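Long-range contacts in PrgX (Enterococcus faecalis, PDB 2AWI), which is the receptor for the peptide sex pheromone cCF10 and probably binds DNA as a repressor in the control of conjugation: residues A[76-81]-A[107-112]; A[80-85]-A[114-119]. The protein carries 1 engineered substitution. One frame throughout, in Å; residues are numbered along the deposited sequence.

Contact 1: A[76-81]-A[107-112]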
ATOM      1  N   GLY A  76     -36.418   1.382  33.003  1.00 45.42           N
ATOM      2  CA  GLY A  76     -35.733   0.460  32.116  1.00 45.44           C
ATOM      3  C   GLY A  76     -36.720  -0.052  31.082  1.00 46.97           C
ATOM      4  O   GLY A  76     -36.404  -0.152  29.894  1.00 45.78           O
ATOM      5  N   LYS A  77     -37.926  -0.372  31.540  1.00 60.23           N
ATOM      6  CA  LYS A  77     -38.970  -0.861  30.652  1.00 62.63           C
ATOM      7  C   LYS A  77     -39.169   0.148  29.524  1.00 61.03           C
ATOM      8  O   LYS A  77     -39.190  -0.216  28.347  1.00 61.10           O
ATOM      9  CB  LYS A  77     -40.282  -1.031  31.422  1.00 89.02           C
ATOM     10  CG  LYS A  77     -40.184  -1.937  32.637  1.00 89.02           C
ATOM     11  CD  LYS A  77     -41.444  -1.847  33.495  1.00 89.02           C
ATOM     12  CE  LYS A  77     -41.295  -2.637  34.792  1.00 89.02           C
ATOM     13  NZ  LYS A  77     -42.441  -2.435  35.730  1.00 89.02           N
ATOM     14  N   GLU A  78     -39.303   1.419  29.901  1.00 59.75           N
ATOM     15  CA  GLU A  78     -39.508   2.509  28.948  1.00 59.36           C
ATOM     16  C   GLU A  78     -38.355   2.670  27.966  1.00 60.02           C
ATOM     17  O   GLU A  78     -38.567   2.682  26.754  1.00 61.08           O
ATOM     18  CB  GLU A  78     -39.725   3.828  29.698  1.00 53.00           C
ATOM     19  CG  GLU A  78     -40.989   3.864  30.549  1.00 50.91           C
ATOM     20  CD  GLU A  78     -42.253   3.948  29.716  1.00 51.43           C
ATOM     21  OE1 GLU A  78     -42.168   3.777  28.483  1.00 58.75           O
ATOM     22  OE2 GLU A  78     -43.336   4.180  30.294  1.00 45.60           O
ATOM     23  N   LYS A  79     -37.136   2.800  28.482  1.00 59.09           N
ATOM     24  CA  LYS A  79     -35.971   2.972  27.619  1.00 60.60           C
ATOM     25  C   LYS A  79     -35.828   1.780  26.676  1.00 60.04           C
ATOM     26  O   LYS A  79     -35.293   1.905  25.575  1.00 60.45           O
ATOM     27  CB  LYS A  79     -34.696   3.146  28.458  1.00 52.81           C
ATOM     28  CG  LYS A  79     -33.479   3.618  27.655  1.00 56.72           C
ATOM     29  CD  LYS A  79     -32.284   3.949  28.555  1.00 55.33           C
ATOM     30  CE  LYS A  79     -32.419   5.311  29.241  1.00 64.07           C
ATOM     31  NZ  LYS A  79     -32.131   6.459  28.328  1.00 62.78           N
ATOM     32  N   LEU A  80     -36.324   0.628  27.115  1.00 62.06           N
ATOM     33  CA  LEU A  80     -36.267  -0.594  26.318  1.00 61.29           C
ATOM     34  C   LEU A  80     -37.312  -0.499  25.208  1.00 59.35           C
ATOM     35  O   LEU A  80     -37.055  -0.842  24.053  1.00 57.71           O
ATOM     36  CB  LEU A  80     -36.551  -1.806  27.218  1.00 85.97           C
ATOM     37  CG  LEU A  80     -36.422  -3.238  26.684  1.00 88.95           C
ATOM     38  CD1 LEU A  80     -37.532  -3.543  25.684  1.00 88.95           C
ATOM     39  CD2 LEU A  80     -35.051  -3.418  26.052  1.00 88.61           C
ATOM     40  N   LEU A  81     -38.489  -0.013  25.576  1.00 58.86           N
ATOM     41  CA  LEU A  81     -39.605   0.139  24.655  1.00 58.14           C
ATOM     42  C   LEU A  81     -39.245   0.912  23.384  1.00 57.52           C
ATOM     43  O   LEU A  81     -39.850   0.701  22.333  1.00 57.94           O
ATOM     44  CB  LEU A  81     -40.760   0.829  25.386  1.00 55.01           C
ATOM     45  CG  LEU A  81     -42.183   0.723  24.836  1.00 58.13           C
ATOM     46  CD1 LEU A  81     -42.518  -0.727  24.536  1.00 62.02           C
ATOM     47  CD2 LEU A  81     -43.161   1.288  25.865  1.00 58.42           C
ATOM     48  N   LEU A 107     -33.896  13.012  34.617  1.00 29.32           N
ATOM     49  CA  LEU A 107     -32.981  13.079  33.495  1.00 26.08           C
ATOM     50  C   LEU A 107     -33.138  11.836  32.625  1.00 26.40           C
ATOM     51  O   LEU A 107     -32.979  11.902  31.410  1.00 24.34           O
ATOM     52  CB  LEU A 107     -31.546  13.204  33.998  1.00 24.93           C
ATOM     53  CG  LEU A 107     -31.269  14.492  34.776  1.00 31.66           C
ATOM     54  CD1 LEU A 107     -29.862  14.456  35.341  1.00 30.98           C
ATOM     55  CD2 LEU A 107     -31.458  15.702  33.865  1.00 28.34           C
ATOM     56  N   GLN A 108     -33.458  10.703  33.240  1.00 35.50           N
ATOM     57  CA  GLN A 108     -33.640   9.473  32.477  1.00 35.63           C
ATOM     58  C   GLN A 108     -34.823   9.645  31.531  1.00 36.41           C
ATOM     59  O   GLN A 108     -34.686   9.477  30.324  1.00 37.58           O
ATOM     60  CB  GLN A 108     -33.874   8.287  33.418  1.00 30.83           C
ATOM     61  CG  GLN A 108     -32.631   7.874  34.187  1.00 33.14           C
ATOM     62  CD  GLN A 108     -31.581   7.229  33.291  1.00 42.67           C
ATOM     63  OE1 GLN A 108     -30.392   7.222  33.612  1.00 46.21           O
ATOM     64  NE2 GLN A 108     -32.023   6.673  32.167  1.00 45.38           N
ATOM     65  N   TYR A 109     -35.985   9.993  32.079  1.00 42.23           N
ATOM     66  CA  TYR A 109     -37.171  10.199  31.251  1.00 40.98           C
ATOM     67  C   TYR A 109     -36.930  11.242  30.167  1.00 38.67           C
ATOM     68  O   TYR A 109     -37.469  11.134  29.065  1.00 37.20           O
ATOM     69  CB  TYR A 109     -38.370  10.609  32.113  1.00 44.15           C
ATOM     70  CG  TYR A 109     -39.100   9.426  32.708  1.00 45.16           C
ATOM     71  CD1 TYR A 109     -39.792   8.531  31.892  1.00 47.92           C
ATOM     72  CD2 TYR A 109     -39.059   9.172  34.078  1.00 39.06           C
ATOM     73  CE1 TYR A 109     -40.422   7.408  32.425  1.00 53.30           C
ATOM     74  CE2 TYR A 109     -39.685   8.051  34.622  1.00 46.18           C
ATOM     75  CZ  TYR A 109     -40.361   7.173  33.789  1.00 49.32           C
ATOM     76  OH  TYR A 109     -40.958   6.054  34.319  1.00 52.77           O
ATOM     77  N   PHE A 110     -36.124  12.255  30.461  1.00 32.33           N
ATOM     78  CA  PHE A 110     -35.859  13.243  29.431  1.00 31.56           C
ATOM     79  C   PHE A 110     -35.117  12.542  28.307  1.00 31.78           C
ATOM     80  O   PHE A 110     -35.445  12.711  27.134  1.00 32.68           O
ATOM     81  CB  PHE A 110     -35.011  14.401  29.957  1.00 33.74           C
ATOM     82  CG  PHE A 110     -34.898  15.541  28.985  1.00 35.63           C
ATOM     83  CD1 PHE A 110     -36.044  16.186  28.528  1.00 32.31           C
ATOM     84  CD2 PHE A 110     -33.658  15.949  28.506  1.00 31.37           C
ATOM     85  CE1 PHE A 110     -35.957  17.223  27.603  1.00 30.68           C
ATOM     86  CE2 PHE A 110     -33.559  16.986  27.578  1.00 36.33           C
ATOM     87  CZ  PHE A 110     -34.711  17.623  27.127  1.00 32.15           C
ATOM     88  N   SER A 111     -34.120  11.745  28.680  1.00 31.38           N
ATOM     89  CA  SER A 111     -33.326  11.002  27.710  1.00 32.33           C
ATOM     90  C   SER A 111     -34.225  10.094  26.868  1.00 34.03           C
ATOM     91  O   SER A 111     -34.048   9.983  25.658  1.00 35.19           O
ATOM     92  CB  SER A 111     -32.260  10.170  28.430  1.00 29.33           C
ATOM     93  OG  SER A 111     -31.359   9.589  27.501  1.00 30.12           O
ATOM     94  N   ILE A 112     -35.195   9.450  27.507  1.00 34.99           N
ATOM     95  CA  ILE A 112     -36.112   8.576  26.786  1.00 36.55           C
ATOM     96  C   ILE A 112     -36.941   9.423  25.820  1.00 37.03           C
ATOM     97  O   ILE A 112     -37.141   9.058  24.659  1.00 35.81           O
ATOM     98  CB  ILE A 112     -37.053   7.839  27.758  1.00 36.16           C
ATOM     99  CG1 ILE A 112     -36.247   6.868  28.621  1.00 34.93           C
ATOM    100  CG2 ILE A 112     -38.116   7.094  26.983  1.00 32.70           C
ATOM    101  CD1 ILE A 112     -37.056   6.223  29.729  1.00 39.20           C
TER

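Contact 2: A[80-85]-A[114-119]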
ATOM      1  N   LEU A  80     -36.324   0.628  27.115  1.00 62.06           N
ATOM      2  CA  LEU A  80     -36.267  -0.594  26.318  1.00 61.29           C
ATOM      3  C   LEU A  80     -37.312  -0.499  25.208  1.00 59.35           C
ATOM      4  O   LEU A  80     -37.055  -0.842  24.053  1.00 57.71           O
ATOM      5  CB  LEU A  80     -36.551  -1.806  27.218  1.00 85.97           C
ATOM      6  CG  LEU A  80     -36.422  -3.238  26.684  1.00 88.95           C
ATOM      7  CD1 LEU A  80     -37.532  -3.543  25.684  1.00 88.95           C
ATOM      8  CD2 LEU A  80     -35.051  -3.418  26.052  1.00 88.61           C
ATOM      9  N   LEU A  81     -38.489  -0.013  25.576  1.00 58.86           N
ATOM     10  CA  LEU A  81     -39.605   0.139  24.655  1.00 58.14           C
ATOM     11  C   LEU A  81     -39.245   0.912  23.384  1.00 57.52           C
ATOM     12  O   LEU A  81     -39.850   0.701  22.333  1.00 57.94           O
ATOM     13  CB  LEU A  81     -40.760   0.829  25.386  1.00 55.01           C
ATOM     14  CG  LEU A  81     -42.183   0.723  24.836  1.00 58.13           C
ATOM     15  CD1 LEU A  81     -42.518  -0.727  24.536  1.00 62.02           C
ATOM     16  CD2 LEU A  81     -43.161   1.288  25.865  1.00 58.42           C
ATOM     17  N   ILE A  82     -38.258   1.800  23.480  1.00 53.66           N
ATOM     18  CA  ILE A  82     -37.837   2.607  22.333  1.00 54.20           C
ATOM     19  C   ILE A  82     -37.422   1.784  21.113  1.00 55.43           C
ATOM     20  O   ILE A  82     -37.791   2.112  19.986  1.00 55.01           O
ATOM     21  CB  ILE A  82     -36.662   3.555  22.716  1.00 45.55           C
ATOM     22  CG1 ILE A  82     -37.195   4.739  23.519  1.00 44.33           C
ATOM     23  CG2 ILE A  82     -35.935   4.053  21.465  1.00 45.04           C
ATOM     24  CD1 ILE A  82     -36.116   5.693  23.962  1.00 48.39           C
ATOM     25  N   SER A  83     -36.649   0.726  21.340  1.00 72.24           N
ATOM     26  CA  SER A  83     -36.182  -0.126  20.249  1.00 74.17           C
ATOM     27  C   SER A  83     -37.350  -0.741  19.488  1.00 73.61           C
ATOM     28  O   SER A  83     -37.363  -0.761  18.255  1.00 74.13           O
ATOM     29  CB  SER A  83     -35.288  -1.242  20.795  1.00 91.15           C
ATOM     30  OG  SER A  83     -36.013  -2.108  21.654  1.00 91.15           O
ATOM     31  N   LYS A  84     -38.332  -1.235  20.231  1.00 69.58           N
ATOM     32  CA  LYS A  84     -39.502  -1.856  19.634  1.00 71.30           C
ATOM     33  C   LYS A  84     -40.295  -0.850  18.809  1.00 70.58           C
ATOM     34  O   LYS A  84     -40.702  -1.147  17.685  1.00 70.74           O
ATOM     35  CB  LYS A  84     -40.391  -2.457  20.726  1.00109.22           C
ATOM     36  CG  LYS A  84     -39.619  -3.281  21.751  1.00109.22           C
ATOM     37  CD  LYS A  84     -40.543  -4.090  22.654  1.00109.22           C
ATOM     38  CE  LYS A  84     -41.049  -5.346  21.952  1.00109.22           C
ATOM     39  NZ  LYS A  84     -39.934  -6.281  21.610  1.00109.22           N
ATOM     40  N   ILE A  85     -40.505   0.341  19.365  1.00 63.98           N
ATOM     41  CA  ILE A  85     -41.256   1.385  18.674  1.00 62.58           C
ATOM     42  C   ILE A  85     -40.528   1.891  17.434  1.00 61.86           C
ATOM     43  O   ILE A  85     -41.155   2.402  16.509  1.00 63.75           O
ATOM     44  CB  ILE A  85     -41.559   2.584  19.614  1.00 65.81           C
ATOM     45  CG1 ILE A  85     -42.496   2.138  20.738  1.00 65.46           C
ATOM     46  CG2 ILE A  85     -42.205   3.722  18.827  1.00 63.77           C
ATOM     47  CD1 ILE A  85     -42.904   3.248  21.683  1.00 68.65           C
ATOM     48  N   LEU A 114     -36.248  12.252  24.304  1.00 33.15           N
ATOM     49  CA  LEU A 114     -35.491  12.601  23.103  1.00 32.64           C
ATOM     50  C   LEU A 114     -35.372  11.373  22.201  1.00 34.68           C
ATOM     51  O   LEU A 114     -35.103  11.489  21.001  1.00 34.23           O
ATOM     52  CB  LEU A 114     -34.092  13.117  23.475  1.00 30.10           C
ATOM     53  CG  LEU A 114     -34.048  14.426  24.275  1.00 26.82           C
ATOM     54  CD1 LEU A 114     -32.608  14.752  24.678  1.00 19.19           C
ATOM     55  CD2 LEU A 114     -34.653  15.555  23.443  1.00 21.10           C
ATOM     56  N   GLY A 115     -35.568  10.198  22.797  1.00 44.62           N
ATOM     57  CA  GLY A 115     -35.514   8.962  22.041  1.00 44.72           C
ATOM     58  C   GLY A 115     -36.707   8.904  21.104  1.00 46.90           C
ATOM     59  O   GLY A 115     -36.610   8.418  19.972  1.00 47.06           O
ATOM     60  N   TYR A 116     -37.842   9.404  21.581  1.00 40.71           N
ATOM     61  CA  TYR A 116     -39.054   9.438  20.773  1.00 42.03           C
ATOM     62  C   TYR A 116     -38.945  10.518  19.699  1.00 42.14           C
ATOM     63  O   TYR A 116     -39.386  10.324  18.566  1.00 43.44           O
ATOM     64  CB  TYR A 116     -40.280   9.709  21.645  1.00 47.60           C
ATOM     65  CG  TYR A 116     -40.769   8.515  22.433  1.00 49.30           C
ATOM     66  CD1 TYR A 116     -39.995   7.951  23.448  1.00 45.51           C
ATOM     67  CD2 TYR A 116     -42.018   7.955  22.168  1.00 47.90           C
ATOM     68  CE1 TYR A 116     -40.460   6.857  24.185  1.00 46.91           C
ATOM     69  CE2 TYR A 116     -42.492   6.866  22.894  1.00 48.76           C
ATOM     70  CZ  TYR A 116     -41.711   6.322  23.899  1.00 47.13           C
ATOM     71  OH  TYR A 116     -42.193   5.247  24.609  1.00 47.88           O
ATOM     72  N   ILE A 117     -38.357  11.657  20.051  1.00 54.67           N
ATOM     73  CA  ILE A 117     -38.204  12.743  19.090  1.00 54.16           C
ATOM     74  C   ILE A 117     -37.363  12.264  17.921  1.00 54.91           C
ATOM     75  O   ILE A 117     -37.655  12.566  16.765  1.00 55.12           O
ATOM     76  CB  ILE A 117     -37.524  13.972  19.726  1.00 42.11           C
ATOM     77  CG1 ILE A 117     -38.413  14.531  20.837  1.00 44.97           C
ATOM     78  CG2 ILE A 117     -37.265  15.040  18.664  1.00 38.79           C
ATOM     79  CD1 ILE A 117     -39.786  14.966  20.366  1.00 47.27           C
ATOM     80  N   SER A 118     -36.315  11.511  18.232  1.00 52.35           N
ATOM     81  CA  SER A 118     -35.426  10.974  17.214  1.00 52.37           C
ATOM     82  C   SER A 118     -36.226  10.095  16.259  1.00 52.88           C
ATOM     83  O   SER A 118     -36.136  10.240  15.041  1.00 54.21           O
ATOM     84  CB  SER A 118     -34.323  10.151  17.874  1.00 44.99           C
ATOM     85  OG  SER A 118     -33.404   9.676  16.910  1.00 46.80           O
ATOM     86  N   ILE A 119     -37.009   9.182  16.826  1.00 53.33           N
ATOM     87  CA  ILE A 119     -37.839   8.272  16.039  1.00 52.73           C
ATOM     88  C   ILE A 119     -38.749   9.054  15.094  1.00 55.46           C
ATOM     89  O   ILE A 119     -38.802   8.768  13.899  1.00 57.60           O
ATOM     90  CB  ILE A 119     -38.711   7.377  16.959  1.00 42.13           C
ATOM     91  CG1 ILE A 119     -37.836   6.328  17.655  1.00 34.21           C
ATOM     92  CG2 ILE A 119     -39.801   6.705  16.152  1.00 37.10           C
ATOM     93  CD1 ILE A 119     -38.550   5.575  18.758  1.00 34.78           C
TER

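Contact 1: A[76-81]-A[107-112]
The Y109 ring and the E78 carboxylate are steeply inclined to each other, their planes 68° apart. The acid does not stack on the ring. Its stem makes the contact: E78 CG comes obliquely to Y109 CE1 at 4.0 Å. The Y109 side chain also touches E74 and T75 of helix 74-87, and K102 of helix 92-102. E78 is buried, and its OE2 forms a salt bridge with R98. That arginine probably steadies the negative charge and helps to orient the carboxylate.

The second flat group is the Q108 amide. The K79 chain crosses this side chain at about a right angle, and K79 CE lies against the amide end.

I112 fills the middle of the interface. Its CG1 stands beside its own backbone N (chi1 -66°), and the chain then runs out extended. This sends the tip back along the helix to the opposite backbone. I112 CD1 lies 3.6 Å from E78 CB and also 3.6 Å from K79 N. Its CG1 is 4.0 Å from K79 CB.

K79 leaves its helix extended and then bends at its last two torsions. The bends bring K79 NZ to 3.3 Å from S111 OG. The ammonium has a firmer partner in E154, with which it forms a salt bridge. S111 OG is hydrogen-bonded to N158, and E154 OE2, which bridges to K79, lies close by as well. Helix 150-159 thus joins the polar ends of K79 and S111.

The two helix axes come within 10.0 Å and run 15° from parallel. Near-parallel helices, with helix 92-102 coming between them in sequence, are typical of a TPR-like helical repeat array, consistent with this protein's family.

Contact 2: A[80-85]-A[114-119]
I82 reaches across to three residues of 114-119. From its CB two branches part. The short one ends at I82 CG2, which lies 4.1 Å from I119 CD1. The long one passes first by the tyrosine, with I82 CG1 3.9 Å from Y116 CE1. I82 CG1 lies beside its own backbone N (chi1 -76°) and CD1 continues extended (chi2 179°), which carries the methyl onto the backbone of G115. There I82 CD1 sits 3.8 Å from G115 CA. The glycine has no side chain, so the methyl can settle directly on the helix.

I85, one turn further on, meets Y116 as well. I85 CD1 is 3.6 Å from Y116 OH and also meets the ring carbon CE2. The two side chains cross at about a right angle. Y116 therefore has I82 beside one of its epsilon carbons and I85 beside the other. I119 closes the far end of the contact. Its CD1 packs on I85 CG2 at 4.1 Å and also approaches the I82 carbonyl oxygen. No hydrogen bond links the segments, so the contact is apolar packing.

The axes are 10.3 Å apart and only 9° from parallel. Helix 92-102 borders the tyrosine side, where N95 and I99 touch Y116 and N95 also touches I85. I85 further rests on L91, in the loop that leads into helix 92-102. Helix 150-159 packs against 114-119 through N158 and L159, which touch L114.

Overall arrangement
Contacts 1 and 2 are successive parts of one interface between helix 74-87 and helix 107-122. Their centres lie about 9 Å apart, and L80 and L81 belong to both. They join directly where I82 CD1 of contact 2 packs 3.6 Å from I112 O of contact 1. A looser approach brings E78 OE1 to 4.1 Å from Y116 OH. Contact 1 is more buried and includes the charged side chains of E78 and K79, each salt-bridged to a neighbouring helix; contact 2 is apolar. The second subunit packs on L107 and Q108 of contact 1, through L15 and G55, whereas no other chain of the assembly touches the segments of contact 2.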